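PDB 2WOL: clavulanic acid biosynthesis oligopeptide binding protein 2 from Streptomyces clavuligerus, which probably binds oligopeptides, as an extracellular solute-binding protein associated with clavulanic acid biosynthesis. Local coordinates for residues D469-K474 with E489-I494; T459-L464 with E508-V513. All coordinates share one frame; numbering follows the deposited sequence.

Contact 1. Residues D469-K474 with E489-I494; sequences DGRQIK and EVNALI
Asn491 of helix 488-499 meets an Asx turn headed by Asp469, in the loop that follows helix 460-468 in this family 5 solute-binding protein. On the helix, Asn491 is the first residue to make close contact, and its CB bond points toward the loop. OD1 of its amide accepts the backbone N-H of Gly470 at 3.1 Å, a nearly straight bond (163°) in which the donor is tilted 31° from the carbonyl plane. The other end of the amide, ND2, is held by Asp486, so both ends of the group have partners and its rotation is fixed. Asparagine suits the place because one short side chain offers an acceptor to the turn and a donor to the chain just before the helix. Glycine suits residue 470, because a CB there would run into Asn491 ND2.

Asn491 CB lies over the centre of the Arg471 guanidinium, and the amide beyond it is stacked nearly parallel to that group, with Arg471 NE 3.7 Å from Asn491 CG. Bends at chi2 and chi3 curl the arginine back onto Asp469, which it grips side-on, and NH2 has a second carboxylate in Asp495.

One turn further on, Ile494 brings its two branches to the carboxylate. CD1 lies 3.8 Å from Asp469 CB, an apolar wall beside the ion pair that would probably strengthen it. Asp469 OD1 takes both Arg471 NE (2.6 Å) and Arg471 N (2.8 Å), while OD2 accepts Arg471 NH2 at 2.9 Å and has Ile494 CG2 3.6 Å away.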
loop_
_atom_site.group_PDB
_atom_site.type_symbol
_atom_site.label_atom_id
_atom_site.label_comp_id
_atom_site.label_asym_id
_atom_site.label_seq_id
_atom_site.Cartn_x
_atom_site.Cartn_y
_atom_site.Cartn_z
ATOM N N ASP A 469 1.052 -14.591 8.249
ATOM C CA ASP A 469 1.266 -14.689 9.693
ATOM C C ASP A 469 -0.032 -15.125 10.367
ATOM O O ASP A 469 -1.064 -14.478 10.211
ATOM C CB ASP A 469 1.769 -13.343 10.239
ATOM C CG ASP A 469 2.195 -13.407 11.697
ATOM O OD1 ASP A 469 1.474 -14.006 12.525
ATOM O OD2 ASP A 469 3.249 -12.821 12.012
ATOM N N GLY A 470 0.036 -16.228 11.111
ATOM C CA GLY A 470 -1.131 -16.794 11.792
ATOM C C GLY A 470 -1.812 -15.844 12.761
ATOM O O GLY A 470 -3.027 -15.912 12.955
ATOM N N ARG A 471 -1.023 -14.959 13.367
ATOM C CA ARG A 471 -1.540 -13.959 14.302
ATOM C C ARG A 471 -2.290 -12.831 13.582
ATOM O O ARG A 471 -2.947 -12.011 14.227
ATOM C CB ARG A 471 -0.397 -13.375 15.147
ATOM C CG ARG A 471 0.183 -14.308 16.221
ATOM C CD ARG A 471 1.255 -15.276 15.695
ATOM N NE ARG A 471 2.304 -14.619 14.909
ATOM C CZ ARG A 471 3.496 -14.250 15.375
ATOM N NH1 ARG A 471 3.834 -14.462 16.644
ATOM N NH2 ARG A 471 4.364 -13.668 14.559
ATOM N N GLN A 472 -2.196 -12.798 12.249
ATOM C CA GLN A 472 -2.793 -11.727 11.443
ATOM C C GLN A 472 -4.090 -12.123 10.731
ATOM O O GLN A 472 -4.577 -11.384 9.871
ATOM C CB GLN A 472 -1.779 -11.176 10.429
ATOM C CG GLN A 472 -0.553 -10.508 11.056
ATOM C CD GLN A 472 -0.923 -9.437 12.064
ATOM O OE1 GLN A 472 -1.891 -8.695 11.877
ATOM N NE2 GLN A 472 -0.158 -9.358 13.147
ATOM N N ILE A 473 -4.646 -13.278 11.090
ATOM C CA ILE A 473 -5.947 -13.688 10.564
ATOM C C ILE A 473 -7.023 -12.820 11.210
ATOM O O ILE A 473 -7.138 -12.779 12.438
ATOM C CB ILE A 473 -6.234 -15.186 10.818
ATOM C CG1 ILE A 473 -5.163 -16.055 10.148
ATOM C CG2 ILE A 473 -7.628 -15.563 10.309
ATOM C CD1 ILE A 473 -5.085 -17.472 10.692
ATOM N N LYS A 474 -7.788 -12.112 10.382
ATOM C CA LYS A 474 -8.856 -11.249 10.882
ATOM C C LYS A 474 -10.195 -11.962 10.737
ATOM O O LYS A 474 -10.769 -12.010 9.649
ATOM C CB LYS A 474 -8.874 -9.903 10.150
ATOM C CG LYS A 474 -7.508 -9.235 9.981
ATOM C CD LYS A 474 -6.861 -8.879 11.320
ATOM C CE LYS A 474 -5.472 -8.293 11.118
ATOM N NZ LYS A 474 -5.520 -6.969 10.440
ATOM N N GLU A 489 6.316 -22.320 12.753
ATOM C CA GLU A 489 7.675 -22.080 12.275
ATOM C C GLU A 489 7.774 -20.784 11.465
ATOM O O GLU A 489 8.742 -20.037 11.603
ATOM C CB GLU A 489 8.197 -23.283 11.484
ATOM C CG GLU A 489 8.426 -24.530 12.345
ATOM C CD GLU A 489 9.059 -25.678 11.576
ATOM O OE1 GLU A 489 8.365 -26.297 10.739
ATOM O OE2 GLU A 489 10.252 -25.970 11.816
ATOM N N VAL A 490 6.763 -20.518 10.638
ATOM C CA VAL A 490 6.665 -19.242 9.919
ATOM C C VAL A 490 6.523 -18.085 10.913
ATOM O O VAL A 490 7.251 -17.096 10.828
ATOM C CB VAL A 490 5.496 -19.230 8.892
ATOM C CG1 VAL A 490 5.207 -17.808 8.398
ATOM C CG2 VAL A 490 5.809 -20.141 7.717
ATOM N N ASN A 491 5.601 -18.226 11.864
ATOM C CA ASN A 491 5.389 -17.197 12.884
ATOM C C ASN A 491 6.658 -16.898 13.689
ATOM O O ASN A 491 6.992 -15.729 13.925
ATOM C CB ASN A 491 4.238 -17.583 13.822
ATOM C CG ASN A 491 2.911 -17.766 13.094
ATOM O OD1 ASN A 491 2.753 -17.367 11.940
ATOM N ND2 ASN A 491 1.947 -18.375 13.777
ATOM N N ALA A 492 7.368 -17.958 14.082
ATOM C CA ALA A 492 8.612 -17.825 14.839
ATOM C C ALA A 492 9.692 -17.102 14.040
ATOM O O ALA A 492 10.387 -16.240 14.580
ATOM C CB ALA A 492 9.109 -19.188 15.303
ATOM N N LEU A 493 9.829 -17.447 12.759
ATOM C CA LEU A 493 10.786 -16.772 11.886
ATOM C C LEU A 493 10.473 -15.284 11.756
ATOM O O LEU A 493 11.376 -14.449 11.824
ATOM C CB LEU A 493 10.840 -17.427 10.503
ATOM C CG LEU A 493 11.592 -18.755 10.356
ATOM C CD1 LEU A 493 11.320 -19.357 8.993
ATOM C CD2 LEU A 493 13.094 -18.588 10.566
ATOM N N ILE A 494 9.191 -14.965 11.575
ATOM C CA ILE A 494 8.741 -13.574 11.522
ATOM C C ILE A 494 9.121 -12.847 12.818
ATOM O O ILE A 494 9.698 -11.756 12.778
ATOM C CB ILE A 494 7.217 -13.467 11.224
ATOM C CG1 ILE A 494 6.926 -13.930 9.788
ATOM C CG2 ILE A 494 6.706 -12.034 11.459
ATOM C CD1 ILE A 494 5.453 -13.986 9.423
#

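Contact 2. Residues T459-L464 with E508-V513; sequences TEYGFL and ELWRAV
The indole of Trp510 presents one face to the start of helix 460-468. Glu460 CB sits over the five-membered ring in a CH-pi contact, 3.3 Å from its centroid and 4° off the normal. On the same side of the ring plane, out toward its rim, the backbone N of Tyr461 approaches obliquely, 3.5 Å from Trp510 CZ2. That same CZ2 atom lies at the edge of the Tyr461 ring, close to its plane, and is 3.8 Å from Tyr461 CB. The phenol itself turns away, because CG is anti to the backbone N (chi1 -176°), and meets Phe180 edge-to-face.

Further along, Leu464 CB approaches Trp510 CZ3 at 4.2 Å, and Leu464 CD2 reaches Val513 CG1 at 3.8 Å. The short helical segments run nearly parallel, 13° apart, and their axes come no nearer than 11.6 Å; a broad indole suits that wide spacing, and leucine and valine fill the next turn.

Glu460 lends only its aliphatic part to the indole: a bend at chi2 carries OE2 to the backbone N of Ala358. With no hydrogen bond between the segments, this buried interface depends on dispersion and the exclusion of water.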
loop_
_atom_site.group_PDB
_atom_site.type_symbol
_atom_site.label_atom_id
_atom_site.label_comp_id
_atom_site.label_asym_id
_atom_site.label_seq_id
_atom_site.Cartn_x
_atom_site.Cartn_y
_atom_site.Cartn_z
ATOM N N THR A 459 8.308 -2.745 3.638
ATOM C CA THR A 459 9.225 -3.691 4.264
ATOM C C THR A 459 8.690 -5.098 4.078
ATOM O O THR A 459 7.519 -5.292 3.720
ATOM C CB THR A 459 9.385 -3.454 5.788
ATOM O OG1 THR A 459 8.136 -3.700 6.444
ATOM C CG2 THR A 459 9.862 -2.037 6.088
ATOM N N GLU A 460 9.546 -6.082 4.341
ATOM C CA GLU A 460 9.143 -7.482 4.272
ATOM C C GLU A 460 8.008 -7.804 5.245
ATOM O O GLU A 460 7.084 -8.545 4.895
ATOM C CB GLU A 460 10.335 -8.407 4.512
ATOM C CG GLU A 460 11.338 -8.453 3.371
ATOM C CD GLU A 460 12.409 -7.380 3.467
ATOM O OE1 GLU A 460 12.216 -6.386 4.199
ATOM O OE2 GLU A 460 13.453 -7.531 2.804
ATOM N N TYR A 461 8.066 -7.240 6.453
ATOM C CA TYR A 461 6.975 -7.429 7.403
ATOM C C TYR A 461 5.673 -6.857 6.856
ATOM O O TYR A 461 4.653 -7.540 6.832
ATOM C CB TYR A 461 7.267 -6.822 8.783
ATOM C CG TYR A 461 6.144 -7.132 9.747
ATOM C CD1 TYR A 461 6.156 -8.306 10.496
ATOM C CD2 TYR A 461 5.040 -6.282 9.865
ATOM C CE1 TYR A 461 5.110 -8.622 11.359
ATOM C CE2 TYR A 461 3.991 -6.586 10.723
ATOM C CZ TYR A 461 4.032 -7.756 11.467
ATOM O OH TYR A 461 2.991 -8.057 12.311
ATOM N N GLY A 462 5.719 -5.598 6.422
ATOM C CA GLY A 462 4.545 -4.939 5.864
ATOM C C GLY A 462 3.955 -5.709 4.698
ATOM O O GLY A 462 2.736 -5.817 4.568
ATOM N N PHE A 463 4.824 -6.255 3.850
ATOM C CA PHE A 463 4.356 -6.971 2.674
ATOM C C PHE A 463 3.823 -8.371 2.974
ATOM O O PHE A 463 2.737 -8.743 2.513
ATOM C CB PHE A 463 5.442 -7.046 1.594
ATOM C CG PHE A 463 4.955 -7.671 0.320
ATOM C CD1 PHE A 463 4.311 -6.896 -0.638
ATOM C CD2 PHE A 463 5.091 -9.037 0.102
ATOM C CE1 PHE A 463 3.817 -7.468 -1.802
ATOM C CE2 PHE A 463 4.607 -9.622 -1.064
ATOM C CZ PHE A 463 3.975 -8.839 -2.015
ATOM N N LEU A 464 4.591 -9.149 3.729
ATOM C CA LEU A 464 4.312 -10.580 3.846
ATOM C C LEU A 464 3.517 -11.003 5.081
ATOM O O LEU A 464 2.693 -11.914 4.995
ATOM C CB LEU A 464 5.602 -11.403 3.719
ATOM C CG LEU A 464 5.448 -12.909 3.458
ATOM C CD1 LEU A 464 4.514 -13.185 2.280
ATOM C CD2 LEU A 464 6.800 -13.572 3.236
ATOM N N GLU A 508 17.895 -12.689 5.160
ATOM C CA GLU A 508 18.015 -14.143 5.031
ATOM C C GLU A 508 16.894 -14.880 5.752
ATOM O O GLU A 508 16.397 -15.890 5.259
ATOM C CB GLU A 508 19.382 -14.642 5.520
ATOM C CG GLU A 508 20.528 -14.391 4.542
ATOM C CD GLU A 508 20.237 -14.911 3.139
ATOM O OE1 GLU A 508 19.974 -16.126 2.982
ATOM O OE2 GLU A 508 20.271 -14.100 2.191
ATOM N N LEU A 509 16.504 -14.376 6.919
ATOM C CA LEU A 509 15.367 -14.927 7.643
ATOM C C LEU A 509 14.084 -14.775 6.829
ATOM O O LEU A 509 13.286 -15.703 6.750
ATOM C CB LEU A 509 15.217 -14.262 9.011
ATOM C CG LEU A 509 16.252 -14.645 10.075
ATOM C CD1 LEU A 509 16.249 -13.616 11.194
ATOM C CD2 LEU A 509 16.020 -16.055 10.619
ATOM N N TRP A 510 13.901 -13.607 6.213
ATOM C CA TRP A 510 12.723 -13.368 5.380
ATOM C C TRP A 510 12.676 -14.270 4.155
ATOM O O TRP A 510 11.596 -14.695 3.739
ATOM C CB TRP A 510 12.605 -11.897 4.987
ATOM C CG TRP A 510 11.950 -11.073 6.049
ATOM C CD1 TRP A 510 12.515 -10.058 6.769
ATOM C CD2 TRP A 510 10.599 -11.197 6.521
ATOM N NE1 TRP A 510 11.600 -9.540 7.654
ATOM C CE2 TRP A 510 10.417 -10.221 7.525
ATOM C CE3 TRP A 510 9.522 -12.033 6.185
ATOM C CZ2 TRP A 510 9.205 -10.062 8.203
ATOM C CZ3 TRP A 510 8.316 -11.874 6.860
ATOM C CH2 TRP A 510 8.167 -10.898 7.857
ATOM N N ARG A 511 13.844 -14.569 3.594
ATOM C CA ARG A 511 13.945 -15.516 2.487
ATOM C C ARG A 511 13.507 -16.915 2.900
ATOM O O ARG A 511 12.854 -17.615 2.126
ATOM C CB ARG A 511 15.359 -15.536 1.905
ATOM C CG ARG A 511 15.663 -14.302 1.099
ATOM C CD ARG A 511 17.093 -14.239 0.636
ATOM N NE ARG A 511 17.230 -13.137 -0.308
ATOM C CZ ARG A 511 18.382 -12.632 -0.736
ATOM N NH1 ARG A 511 19.538 -13.114 -0.297
ATOM N NH2 ARG A 511 18.369 -11.627 -1.601
ATOM N N ALA A 512 13.853 -17.312 4.125
ATOM C CA ALA A 512 13.396 -18.585 4.674
ATOM C C ALA A 512 11.876 -18.596 4.871
ATOM O O ALA A 512 11.220 -19.599 4.586
ATOM C CB ALA A 512 14.109 -18.901 5.985
ATOM N N VAL A 513 11.321 -17.484 5.352
ATOM C CA VAL A 513 9.864 -17.356 5.473
ATOM C C VAL A 513 9.185 -17.553 4.119
ATOM O O VAL A 513 8.265 -18.359 3.997
ATOM C CB VAL A 513 9.432 -15.994 6.069
ATOM C CG1 VAL A 513 7.910 -15.858 6.074
ATOM C CG2 VAL A 513 9.979 -15.828 7.481
#

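Helix 488-499 joins the two contacts, whose centres are 11 Å apart. Contact 1 ties the loop after helix 460-468 to helix 488-499, and contact 2 packs together the helices that precede and follow it, 460-468 and 503-520. Ile494 takes part in both: besides its place in contact 1, its CG2 touches Tyr461 CE1 at 3.8 Å, and its CG1 touches Trp510 CH2, also at 3.8 Å. Leu493 CB adds a contact with Val513 CG2 at 3.5 Å. On the loop side, Gln472 NE2 packs against Tyr461 OH at 3.5 Å. Glycerol, probably from crystallisation, lies about 5 Å from the Tyr461 side chain; Lys474 NZ hydrogen-bonds a glycerol and Gln472 NE2 does so weakly. Such molecules often mark pockets.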